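Local coordinates for YcaO (Methanopyrus kandleri, PDB 6CIB), which binds ATP-type nucleotides and magnesium and probably catalyses the ATP-dependent thioamidation of peptide backbones, as a member of the YcaO family, at residues A[110-114]-A[126-132]; A[201-207]-A[219-225]. All coordinates share one frame; numbering follows the deposited sequence.

Contact 1 of 2, residues A[110-114]-A[126-132]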
ATOM      1  N   PRO A 110      19.111 -12.575 -13.937  1.00 62.72           N
ATOM      2  CA  PRO A 110      17.734 -12.998 -14.267  1.00 58.12           C
ATOM      3  C   PRO A 110      17.470 -13.055 -15.770  1.00 55.02           C
ATOM      4  O   PRO A 110      18.094 -12.319 -16.540  1.00 55.09           O
ATOM      5  CB  PRO A 110      16.847 -11.935 -13.605  1.00 59.84           C
ATOM      6  CG  PRO A 110      17.753 -10.838 -13.173  1.00 61.80           C
ATOM      7  CD  PRO A 110      19.126 -11.417 -13.023  1.00 63.72           C
ATOM      8  N   ARG A 111      16.548 -13.925 -16.170  1.00 52.65           N
ATOM      9  CA  ARG A 111      16.323 -14.241 -17.581  1.00 51.44           C
ATOM     10  C   ARG A 111      15.129 -13.503 -18.194  1.00 50.07           C
ATOM     11  O   ARG A 111      15.121 -13.220 -19.403  1.00 50.38           O
ATOM     12  CB  ARG A 111      16.162 -15.758 -17.754  1.00 54.46           C
ATOM     13  CG  ARG A 111      16.495 -16.266 -19.144  1.00 56.76           C
ATOM     14  CD  ARG A 111      15.761 -17.561 -19.444  1.00 61.24           C
ATOM     15  NE  ARG A 111      15.682 -17.796 -20.886  1.00 62.08           N
ATOM     16  CZ  ARG A 111      14.703 -18.453 -21.507  1.00 62.36           C
ATOM     17  NH1 ARG A 111      13.670 -18.959 -20.830  1.00 60.63           N
ATOM     18  NH2 ARG A 111      14.751 -18.587 -22.824  1.00 61.02           N
ATOM     19  N   GLU A 112      14.129 -13.209 -17.360  1.00 48.82           N
ATOM     20  CA  GLU A 112      12.893 -12.542 -17.781  1.00 46.32           C
ATOM     21  C   GLU A 112      12.843 -11.111 -17.257  1.00 43.66           C
ATOM     22  O   GLU A 112      13.033 -10.873 -16.064  1.00 42.48           O
ATOM     23  CB  GLU A 112      11.664 -13.306 -17.282  1.00 47.61           C
ATOM     24  CG  GLU A 112      11.336 -14.585 -18.041  1.00 52.24           C
ATOM     25  CD  GLU A 112      12.235 -15.753 -17.679  1.00 54.39           C
ATOM     26  OE1 GLU A 112      12.524 -15.953 -16.477  1.00 56.30           O
ATOM     27  OE2 GLU A 112      12.653 -16.477 -18.607  1.00 57.35           O
ATOM     28  N   TRP A 113      12.567 -10.176 -18.159  1.00 41.37           N
ATOM     29  CA  TRP A 113      12.547  -8.752 -17.847  1.00 40.67           C
ATOM     30  C   TRP A 113      11.277  -8.113 -18.367  1.00 39.22           C
ATOM     31  O   TRP A 113      10.653  -8.627 -19.299  1.00 40.06           O
ATOM     32  CB  TRP A 113      13.744  -8.037 -18.484  1.00 40.48           C
ATOM     33  CG  TRP A 113      15.074  -8.593 -18.094  1.00 41.67           C
ATOM     34  CD1 TRP A 113      15.723  -9.646 -18.675  1.00 41.67           C
ATOM     35  CD2 TRP A 113      15.922  -8.131 -17.039  1.00 41.86           C
ATOM     36  NE1 TRP A 113      16.919  -9.869 -18.047  1.00 41.84           N
ATOM     37  CE2 TRP A 113      17.073  -8.955 -17.039  1.00 41.42           C
ATOM     38  CE3 TRP A 113      15.824  -7.102 -16.088  1.00 41.52           C
ATOM     39  CZ2 TRP A 113      18.123  -8.782 -16.127  1.00 41.93           C
ATOM     40  CZ3 TRP A 113      16.869  -6.929 -15.183  1.00 41.33           C
ATOM     41  CH2 TRP A 113      18.005  -7.765 -15.211  1.00 41.05           C
ATOM     42  N   VAL A 114      10.903  -6.995 -17.743  1.00 37.23           N
ATOM     43  CA  VAL A 114       9.870  -6.089 -18.257  1.00 37.44           C
ATOM     44  C   VAL A 114      10.431  -4.662 -18.300  1.00 37.40           C
ATOM     45  O   VAL A 114      11.085  -4.209 -17.354  1.00 37.64           O
ATOM     46  CB  VAL A 114       8.563  -6.124 -17.419  1.00 36.28           C
ATOM     47  CG1 VAL A 114       7.431  -5.432 -18.161  1.00 36.07           C
ATOM     48  CG2 VAL A 114       8.143  -7.552 -17.095  1.00 36.40           C
ATOM     49  N   TYR A 126      15.102  -1.819 -17.575  1.00 41.90           N
ATOM     50  CA  TYR A 126      14.520  -3.159 -17.465  1.00 41.76           C
ATOM     51  C   TYR A 126      14.511  -3.666 -16.032  1.00 40.40           C
ATOM     52  O   TYR A 126      15.486  -3.521 -15.292  1.00 40.63           O
ATOM     53  CB  TYR A 126      15.210  -4.155 -18.408  1.00 42.19           C
ATOM     54  CG  TYR A 126      14.856  -3.914 -19.858  1.00 44.35           C
ATOM     55  CD1 TYR A 126      13.720  -4.503 -20.424  1.00 44.33           C
ATOM     56  CD2 TYR A 126      15.639  -3.070 -20.660  1.00 45.02           C
ATOM     57  CE1 TYR A 126      13.383  -4.273 -21.753  1.00 46.61           C
ATOM     58  CE2 TYR A 126      15.307  -2.828 -21.989  1.00 47.24           C
ATOM     59  CZ  TYR A 126      14.181  -3.435 -22.530  1.00 48.34           C
ATOM     60  OH  TYR A 126      13.848  -3.206 -23.843  1.00 50.63           O
ATOM     61  N   VAL A 127      13.379  -4.250 -15.656  1.00 39.10           N
ATOM     62  CA  VAL A 127      13.140  -4.725 -14.298  1.00 38.57           C
ATOM     63  C   VAL A 127      12.850  -6.223 -14.407  1.00 37.60           C
ATOM     64  O   VAL A 127      12.154  -6.634 -15.342  1.00 38.92           O
ATOM     65  CB  VAL A 127      11.980  -3.920 -13.647  1.00 39.12           C
ATOM     66  CG1 VAL A 127      11.498  -4.535 -12.342  1.00 38.68           C
ATOM     67  CG2 VAL A 127      12.425  -2.490 -13.380  1.00 40.69           C
ATOM     68  N   PRO A 128      13.390  -7.042 -13.475  1.00 36.26           N
ATOM     69  CA  PRO A 128      13.103  -8.485 -13.522  1.00 36.84           C
ATOM     70  C   PRO A 128      11.612  -8.744 -13.402  1.00 36.17           C
ATOM     71  O   PRO A 128      10.913  -7.996 -12.703  1.00 36.67           O
ATOM     72  CB  PRO A 128      13.829  -9.037 -12.286  1.00 36.74           C
ATOM     73  CG  PRO A 128      14.886  -8.021 -11.971  1.00 37.11           C
ATOM     74  CD  PRO A 128      14.261  -6.704 -12.328  1.00 36.40           C
ATOM     75  N   ALA A 129      11.134  -9.778 -14.092  1.00 35.28           N
ATOM     76  CA  ALA A 129       9.724 -10.181 -14.029  1.00 35.29           C
ATOM     77  C   ALA A 129       9.252 -10.447 -12.597  1.00 33.16           C
ATOM     78  O   ALA A 129       8.114 -10.119 -12.262  1.00 33.29           O
ATOM     79  CB  ALA A 129       9.457 -11.382 -14.926  1.00 36.08           C
ATOM     80  N   ASN A 130      10.141 -10.991 -11.758  1.00 32.74           N
ATOM     81  CA  ASN A 130       9.848 -11.287 -10.336  1.00 33.74           C
ATOM     82  C   ASN A 130       9.636 -10.016  -9.505  1.00 35.64           C
ATOM     83  O   ASN A 130       9.081 -10.072  -8.402  1.00 37.48           O
ATOM     84  CB  ASN A 130      10.967 -12.142  -9.711  1.00 33.66           C
ATOM     85  CG  ASN A 130      10.559 -12.802  -8.389  1.00 34.52           C
ATOM     86  OD1 ASN A 130       9.636 -13.619  -8.337  1.00 34.97           O
ATOM     87  ND2 ASN A 130      11.263 -12.461  -7.317  1.00 33.73           N
ATOM     88  N   GLU A 131      10.093  -8.884 -10.038  1.00 35.46           N
ATOM     89  CA  GLU A 131       9.903  -7.586  -9.410  1.00 36.46           C
ATOM     90  C   GLU A 131       8.720  -6.822 -10.008  1.00 35.91           C
ATOM     91  O   GLU A 131       8.480  -5.666  -9.654  1.00 35.52           O
ATOM     92  CB  GLU A 131      11.187  -6.749  -9.513  1.00 37.90           C
ATOM     93  CG  GLU A 131      12.349  -7.246  -8.668  1.00 40.14           C
ATOM     94  CD  GLU A 131      12.012  -7.356  -7.193  1.00 42.92           C
ATOM     95  OE1 GLU A 131      11.365  -6.436  -6.641  1.00 45.95           O
ATOM     96  OE2 GLU A 131      12.401  -8.366  -6.581  1.00 45.36           O
ATOM     97  N   VAL A 132       7.982  -7.470 -10.906  1.00 32.66           N
ATOM     98  CA  VAL A 132       6.837  -6.841 -11.545  1.00 32.66           C
ATOM     99  C   VAL A 132       5.569  -7.654 -11.265  1.00 33.19           C
ATOM    100  O   VAL A 132       4.567  -7.119 -10.767  1.00 32.24           O
ATOM    101  CB  VAL A 132       7.065  -6.668 -13.072  1.00 32.19           C
ATOM    102  CG1 VAL A 132       5.823  -6.114 -13.752  1.00 32.90           C
ATOM    103  CG2 VAL A 132       8.243  -5.746 -13.345  1.00 31.37           C
TER
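The indole of W113 leans obliquely across the end of the partner strand, at Y126 to P128, with its CE3 corner against CB of Y126 at 3.8 Å and its CZ3 3.9 Å from CD of P128. With CG beside its own backbone N (chi1 -57°), the ring swings back over its own segment as well, where CB of P110 covers one face near the rim. P110 and P128 lie side by side and point the same way, CG to CG, so that indole and two prolines form one apolar cluster. V114 and V127 share one face of the sheet, and CB of V114 meets CG2 of V132 at 4.1 Å; V335 and I333 of the neighbouring strand 332-336 join these three valines. Backbone bonds fix this register: V114 N reaches V127 O at 2.7 Å, and V127 N returns to V114 O. Beyond P128, A129 N binds E112 O at 2.9 Å, just where the chain leaves the strand for a 3-10 turn. E112 leads its carboxylate away from the contact, to R94 and R111. Such pairing is characteristic of an antiparallel beta hairpin, here strands 113-118 and 124-128 at one margin of the five-stranded sheet in the YcaO domain.

Contact 2 of 2, residues A[201-207]-A[219-225]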
ATOM      1  N   VAL A 201     -12.816  -3.092  19.686  1.00 40.18           N
ATOM      2  CA  VAL A 201     -11.727  -3.868  20.293  1.00 40.07           C
ATOM      3  C   VAL A 201     -11.475  -3.353  21.713  1.00 42.33           C
ATOM      4  O   VAL A 201     -12.417  -2.931  22.384  1.00 46.30           O
ATOM      5  CB  VAL A 201     -10.450  -3.875  19.398  1.00 40.44           C
ATOM      6  CG1 VAL A 201     -10.642  -4.791  18.193  1.00 36.61           C
ATOM      7  CG2 VAL A 201     -10.066  -2.464  18.947  1.00 38.48           C
ATOM      8  N   GLY A 202     -10.233  -3.399  22.188  1.00 42.59           N
ATOM      9  CA  GLY A 202      -9.894  -2.826  23.488  1.00 42.10           C
ATOM     10  C   GLY A 202      -9.333  -1.428  23.344  1.00 43.85           C
ATOM     11  O   GLY A 202      -9.823  -0.484  23.976  1.00 45.10           O
ATOM     12  N   ARG A 203      -8.298  -1.303  22.509  1.00 42.35           N
ATOM     13  CA  ARG A 203      -7.614  -0.039  22.263  1.00 42.05           C
ATOM     14  C   ARG A 203      -7.232   0.126  20.792  1.00 39.09           C
ATOM     15  O   ARG A 203      -6.905  -0.850  20.112  1.00 36.76           O
ATOM     16  CB  ARG A 203      -6.359   0.090  23.143  1.00 47.01           C
ATOM     17  CG  ARG A 203      -6.634   0.268  24.630  1.00 53.73           C
ATOM     18  CD  ARG A 203      -5.851   1.433  25.207  1.00 60.84           C
ATOM     19  NE  ARG A 203      -4.461   1.083  25.497  1.00 66.63           N
ATOM     20  CZ  ARG A 203      -3.503   1.959  25.799  1.00 70.40           C
ATOM     21  NH1 ARG A 203      -3.764   3.265  25.848  1.00 69.79           N
ATOM     22  NH2 ARG A 203      -2.271   1.527  26.046  1.00 70.68           N
ATOM     23  N   VAL A 204      -7.287   1.366  20.310  1.00 37.44           N
ATOM     24  CA  VAL A 204      -6.743   1.718  18.999  1.00 36.15           C
ATOM     25  C   VAL A 204      -5.736   2.840  19.210  1.00 36.50           C
ATOM     26  O   VAL A 204      -6.094   3.931  19.649  1.00 36.55           O
ATOM     27  CB  VAL A 204      -7.829   2.112  17.964  1.00 35.14           C
ATOM     28  CG1 VAL A 204      -7.184   2.604  16.669  1.00 33.26           C
ATOM     29  CG2 VAL A 204      -8.751   0.937  17.660  1.00 34.53           C
ATOM     30  N   GLU A 205      -4.481   2.553  18.883  1.00 38.09           N
ATOM     31  CA  GLU A 205      -3.362   3.462  19.139  1.00 40.66           C
ATOM     32  C   GLU A 205      -2.791   3.995  17.828  1.00 37.97           C
ATOM     33  O   GLU A 205      -2.581   3.225  16.890  1.00 38.04           O
ATOM     34  CB  GLU A 205      -2.264   2.724  19.903  1.00 44.14           C
ATOM     35  CG  GLU A 205      -2.635   2.253  21.302  1.00 49.45           C
ATOM     36  CD  GLU A 205      -2.485   3.347  22.338  1.00 52.88           C
ATOM     37  OE1 GLU A 205      -1.392   3.953  22.421  1.00 54.66           O
ATOM     38  OE2 GLU A 205      -3.464   3.601  23.070  1.00 56.81           O
ATOM     39  N   LEU A 206      -2.542   5.304  17.770  1.00 35.29           N
ATOM     40  CA  LEU A 206      -1.957   5.940  16.585  1.00 34.39           C
ATOM     41  C   LEU A 206      -0.494   6.312  16.800  1.00 33.62           C
ATOM     42  O   LEU A 206      -0.114   6.742  17.888  1.00 32.48           O
ATOM     43  CB  LEU A 206      -2.770   7.169  16.144  1.00 34.42           C
ATOM     44  CG  LEU A 206      -4.197   6.942  15.632  1.00 36.23           C
ATOM     45  CD1 LEU A 206      -4.913   8.271  15.454  1.00 36.50           C
ATOM     46  CD2 LEU A 206      -4.223   6.139  14.336  1.00 35.57           C
ATOM     47  N   ARG A 207       0.310   6.126  15.753  1.00 33.24           N
ATOM     48  CA  ARG A 207       1.739   6.445  15.765  1.00 31.69           C
ATOM     49  C   ARG A 207       2.138   7.215  14.513  1.00 32.72           C
ATOM     50  O   ARG A 207       1.659   6.906  13.418  1.00 29.95           O
ATOM     51  CB  ARG A 207       2.583   5.170  15.830  1.00 32.36           C
ATOM     52  CG  ARG A 207       2.323   4.234  17.002  1.00 33.51           C
ATOM     53  CD  ARG A 207       2.634   4.863  18.352  1.00 33.42           C
ATOM     54  NE  ARG A 207       2.270   3.942  19.434  1.00 34.37           N
ATOM     55  CZ  ARG A 207       1.232   4.096  20.250  1.00 33.22           C
ATOM     56  NH1 ARG A 207       0.438   5.159  20.151  1.00 34.10           N
ATOM     57  NH2 ARG A 207       1.003   3.186  21.189  1.00 32.60           N
ATOM     58  N   VAL A 219       1.651   7.023   8.977  1.00 26.73           N
ATOM     59  CA  VAL A 219       0.936   6.782  10.235  1.00 27.13           C
ATOM     60  C   VAL A 219       0.672   5.286  10.398  1.00 28.09           C
ATOM     61  O   VAL A 219       0.299   4.606   9.446  1.00 27.95           O
ATOM     62  CB  VAL A 219      -0.388   7.603  10.314  1.00 27.00           C
ATOM     63  CG1 VAL A 219      -1.238   7.235  11.530  1.00 26.59           C
ATOM     64  CG2 VAL A 219      -0.096   9.094  10.344  1.00 26.33           C
ATOM     65  N   GLY A 220       0.890   4.789  11.610  1.00 28.41           N
ATOM     66  CA  GLY A 220       0.524   3.432  11.987  1.00 29.38           C
ATOM     67  C   GLY A 220      -0.568   3.446  13.034  1.00 30.61           C
ATOM     68  O   GLY A 220      -0.607   4.333  13.891  1.00 29.76           O
ATOM     69  N   ALA A 221      -1.471   2.473  12.938  1.00 31.04           N
ATOM     70  CA  ALA A 221      -2.495   2.230  13.947  1.00 31.71           C
ATOM     71  C   ALA A 221      -2.356   0.802  14.445  1.00 34.38           C
ATOM     72  O   ALA A 221      -2.231  -0.127  13.645  1.00 34.76           O
ATOM     73  CB  ALA A 221      -3.890   2.467  13.387  1.00 31.56           C
ATOM     74  N   VAL A 222      -2.355   0.637  15.766  1.00 34.13           N
ATOM     75  CA  VAL A 222      -2.259  -0.691  16.379  1.00 35.47           C
ATOM     76  C   VAL A 222      -3.419  -0.915  17.344  1.00 33.96           C
ATOM     77  O   VAL A 222      -3.865   0.016  18.022  1.00 33.01           O
ATOM     78  CB  VAL A 222      -0.886  -0.968  17.074  1.00 36.92           C
ATOM     79  CG1 VAL A 222       0.218  -1.130  16.043  1.00 38.52           C
ATOM     80  CG2 VAL A 222      -0.520   0.117  18.082  1.00 36.42           C
ATOM     81  N   THR A 223      -3.913  -2.150  17.377  1.00 33.67           N
ATOM     82  CA  THR A 223      -5.002  -2.504  18.275  1.00 33.55           C
ATOM     83  C   THR A 223      -4.562  -3.418  19.412  1.00 35.10           C
ATOM     84  O   THR A 223      -3.650  -4.238  19.266  1.00 35.17           O
ATOM     85  CB  THR A 223      -6.219  -3.124  17.549  1.00 33.88           C
ATOM     86  OG1 THR A 223      -5.857  -4.379  16.967  1.00 32.86           O
ATOM     87  CG2 THR A 223      -6.751  -2.181  16.468  1.00 32.16           C
ATOM     88  N   GLU A 224      -5.216  -3.228  20.550  1.00 36.49           N
ATOM     89  CA  GLU A 224      -5.198  -4.167  21.653  1.00 37.78           C
ATOM     90  C   GLU A 224      -6.613  -4.714  21.752  1.00 36.84           C
ATOM     91  O   GLU A 224      -7.580  -3.964  21.643  1.00 37.41           O
ATOM     92  CB  GLU A 224      -4.795  -3.441  22.933  1.00 40.37           C
ATOM     93  CG  GLU A 224      -4.336  -4.348  24.062  1.00 44.80           C
ATOM     94  CD  GLU A 224      -3.843  -3.579  25.279  1.00 44.54           C
ATOM     95  OE1 GLU A 224      -3.235  -2.494  25.117  1.00 45.57           O
ATOM     96  OE2 GLU A 224      -4.061  -4.075  26.405  1.00 46.97           O
ATOM     97  N   ALA A 225      -6.736  -6.023  21.927  1.00 37.17           N
ATOM     98  CA  ALA A 225      -8.042  -6.681  21.997  1.00 38.76           C
ATOM     99  C   ALA A 225      -7.949  -7.891  22.910  1.00 40.56           C
ATOM    100  O   ALA A 225      -6.851  -8.418  23.139  1.00 39.44           O
ATOM    101  CB  ALA A 225      -8.512  -7.094  20.603  1.00 36.76           C
TER
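R203 starts with CG beside its backbone N (chi1 -69°) and kinks at chi2 and chi3, while E224, its cross-strand neighbour, extends with CG anti to the backbone N (chi1 -163°). The two run alongside, CB to CB 3.9 Å, and OE1 of E224 comes to the guanidinium edge in a long salt bridge, 3.8 Å from NE of R203; the same oxygen also forms a salt bridge with K286. R203 NH1 lies 2.8 Å from E205 OE2, which sits well out of the guanidinium plane, so charge alone acts there. R207 approaches E205 end-on, NH1 and NH2 both gripping OE1 nearly in the guanidinium plane. Beneath these charges, CB of E205 packs on V222 CG2 at 3.6 Å. The other face is largely apolar: L206 CD2 touches A221 CB at 3.8 Å and V204 lies beside T223. Helix 241-260 covers V204, A221 and T223, while L206 meets R194 of helix 188-198. Paired backbone bonds join R203 to E224, E205 to V222 and R207 to G220. At the open end of the hairpin, away from its turn, G202 N and R203 N, 2.8 and 2.9 Å away, share E224 O: a classic beta bulge ending the antiparallel hairpin of strands 203-209 and 217-224.

Overall arrangement
Contacts 1 and 2 illustrate one device, the antiparallel hairpin, used twice in series along the chain and within one YcaO domain. They lie on opposite sides of the chain's centre, their own centres about 38 Å apart and their nearest atoms about 22 Å, so neither touches the other. Each belongs to a different beta-sheet and stands back from the nucleotide site. In contact 1 the side chain of V132 is about 7 Å from that of L148, a magnesium-site residue, and about 13 Å from the bound magnesium ion. In contact 2 the side chain of V219 is about 13 Å from the bound ADP, and that of A221 about 11 Å from that of the ADP-binding K64.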